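Side-chain contact in rieske iron-sulfur protein soxF (Sulfolobus acidocaldarius, PDB 1JM1), which carries a [2Fe-2S] cluster and probably passes electrons along the respiratory chain of this archaeon: residues Q76-V81 with L148-L153. Numbering follows the deposited sequence. Where two conformers were deposited one is given.
Sequences QTIKGV and LPIVIL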
loop_
_atom_site.group_PDB
_atom_site.type_symbol
_atom_site.label_atom_id
_atom_site.label_comp_id
_atom_site.label_asym_id
_atom_site.label_seq_id
_atom_site.Cartn_x
_atom_site.Cartn_y
_atom_site.Cartn_z
ATOM N N GLN A 76 11.238 12.186 -0.088
ATOM C CA GLN A 76 11.892 11.764 -1.318
ATOM C C GLN A 76 11.841 10.278 -1.541
ATOM O O GLN A 76 11.770 9.825 -2.709
ATOM C CB GLN A 76 13.385 12.210 -1.324
ATOM C CG GLN A 76 13.494 13.704 -1.408
ATOM C CD GLN A 76 14.958 14.113 -1.317
ATOM O OE1 GLN A 76 15.687 13.944 -2.308
ATOM N NE2 GLN A 76 15.316 14.611 -0.183
ATOM N N THR A 77 11.930 9.499 -0.481
ATOM C CA THR A 77 11.955 8.055 -0.526
ATOM C C THR A 77 11.179 7.526 0.648
ATOM O O THR A 77 10.974 8.209 1.647
ATOM C CB THR A 77 13.346 7.458 -0.508
ATOM O OG1 THR A 77 13.859 7.636 0.836
ATOM C CG2 THR A 77 14.296 8.094 -1.549
ATOM N N ILE A 78 10.697 6.306 0.487
ATOM C CA ILE A 78 9.962 5.576 1.515
ATOM C C ILE A 78 10.859 4.455 2.006
ATOM O O ILE A 78 11.253 3.584 1.214
ATOM C CB ILE A 78 8.642 5.034 0.976
ATOM C CG1 ILE A 78 7.752 6.117 0.399
ATOM C CG2 ILE A 78 7.911 4.228 2.089
ATOM C CD1 ILE A 78 7.392 7.130 1.241
ATOM N N LYS A 79 11.185 4.491 3.278
ATOM C CA LYS A 79 12.004 3.411 3.852
ATOM C C LYS A 79 11.108 2.293 4.311
ATOM O O LYS A 79 10.057 2.497 4.936
ATOM C CB LYS A 79 12.832 3.949 5.052
ATOM C CG LYS A 79 13.984 4.933 4.523
ATOM C CD LYS A 79 15.020 5.248 5.502
ATOM C CE LYS A 79 16.167 6.067 4.898
ATOM N NZ LYS A 79 15.589 7.118 4.029
ATOM N N GLY A 80 11.520 1.060 4.043
ATOM C CA GLY A 80 10.849 -0.091 4.576
ATOM C C GLY A 80 11.022 -0.128 6.091
ATOM O O GLY A 80 12.058 0.310 6.618
ATOM N N VAL A 81 10.045 -0.685 6.790
ATOM C CA VAL A 81 10.075 -0.667 8.236
ATOM C C VAL A 81 10.197 -2.074 8.835
ATOM O O VAL A 81 10.049 -3.102 8.154
ATOM C CB VAL A 81 8.849 0.085 8.834
ATOM C CG1 VAL A 81 8.776 1.491 8.257
ATOM C CG2 VAL A 81 7.555 -0.690 8.640
ATOM N N LEU A 148 0.385 4.247 -7.803
ATOM C CA LEU A 148 -0.416 3.764 -6.698
ATOM C C LEU A 148 0.014 4.439 -5.397
ATOM O O LEU A 148 1.202 4.387 -5.062
ATOM C CB LEU A 148 -0.265 2.245 -6.571
ATOM C CG LEU A 148 -1.196 1.588 -5.556
ATOM C CD1 LEU A 148 -2.652 1.714 -5.990
ATOM C CD2 LEU A 148 -0.832 0.105 -5.429
ATOM N N PRO A 149 -0.898 5.067 -4.644
ATOM C CA PRO A 149 -0.464 5.716 -3.410
ATOM C C PRO A 149 0.162 4.757 -2.409
ATOM O O PRO A 149 -0.289 3.613 -2.229
ATOM C CB PRO A 149 -1.756 6.350 -2.883
ATOM C CG PRO A 149 -2.533 6.633 -4.148
ATOM C CD PRO A 149 -2.265 5.401 -5.016
ATOM N N ILE A 150 1.188 5.264 -1.749
ATOM C CA ILE A 150 1.903 4.612 -0.667
ATOM C C ILE A 150 1.350 5.093 0.667
ATOM O O ILE A 150 1.127 6.285 0.865
ATOM C CB ILE A 150 3.428 4.890 -0.758
ATOM C CG1 ILE A 150 3.973 4.271 -2.035
ATOM C CG2 ILE A 150 4.168 4.407 0.474
ATOM C CD1 ILE A 150 5.393 4.733 -2.387
ATOM N N VAL A 151 1.169 4.148 1.587
ATOM C CA VAL A 151 0.846 4.431 2.968
ATOM C C VAL A 151 2.178 4.462 3.735
ATOM O O VAL A 151 2.920 3.474 3.769
ATOM C CB VAL A 151 -0.105 3.381 3.544
ATOM C CG1 VAL A 151 -0.372 3.686 5.035
ATOM C CG2 VAL A 151 -1.401 3.344 2.753
ATOM N N ILE A 152 2.465 5.614 4.314
ATOM C CA ILE A 152 3.712 5.818 5.070
ATOM C C ILE A 152 3.562 5.107 6.412
ATOM O O ILE A 152 2.545 5.265 7.092
ATOM C CB ILE A 152 4.006 7.305 5.201
ATOM C CG1 ILE A 152 4.017 7.960 3.813
ATOM C CG2 ILE A 152 5.310 7.505 5.986
ATOM C CD1 ILE A 152 3.852 9.462 3.988
ATOM N N LEU A 153 4.576 4.305 6.765
ATOM C CA LEU A 153 4.599 3.542 7.975
ATOM C C LEU A 153 5.655 4.035 8.921
ATOM O O LEU A 153 6.678 4.596 8.526
ATOM C CB LEU A 153 4.876 2.063 7.645
ATOM C CG LEU A 153 3.916 1.378 6.684
ATOM C CD1 LEU A 153 4.393 -0.054 6.420
ATOM C CD2 LEU A 153 2.477 1.391 7.220
HETATM O O HOH W 1 9.338 4.562 6.763
HETATM O O HOH W 2 7.255 4.318 5.619
#
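Ile78 faces Ile150 and Ile152, and Val81 faces Leu153, where two chain segments of the Rieske fold meet without a direct hydrogen bond between them; the parts 78-81 and 150-153 run 39° apart, end to end. The CA atoms of Ile78 and Ile152 stand 7.2 Å apart, too far for sheet pairing; accordingly, strand 77-79 pairs with strand 59-61, whereas strand 151-155 is an edge of the antiparallel sheet containing 161-167. The contact thus joins two separate sheets within the Rieske domain, away from the cluster, through apolar side chains and water.

The side chains of Ile78 and Ile150 lie alongside one another, pointing opposite ways. The CG1 methylene of Ile78 touches the CD1 methyl of Ile150 at 3.9 Å, and Ile78 CG2 meets Ile150 CG2 at 4.1 Å, so both branches of Ile78 are used. Chi1 of -57° sets Ile78 CG1 beside the backbone N and opposite the carbonyl carbon, and a chi2 of -59° then folds CD1 to within 4.3 Å of Ile152 CG1. Phe90 packs against Ile150 from strand 87-91, while Leu72 and Ile75 adjoin Ile152.

At the other end, the Val81 and Leu153 side chains meet roughly perpendicular. Both methyls of Val81 rest against the same side of Leu153 CB, and CG2 also reaches Leu153 CD1 at 3.9 Å. An alanine here would remove both methyls and would probably open a gap over Leu153 CB and CD1, leaving that leucine side chain less restrained on this side.

Between the apolar pairs, water joins the backbones, consistent with the absence of direct pairing. One water accepts from Leu153 N and can give a weak bond to Lys79 O; a second can donate to Lys79 O, 2.8 Å away, or to Leu153 O at 3.2 Å, though its two protons have more acceptors in reach than they can serve.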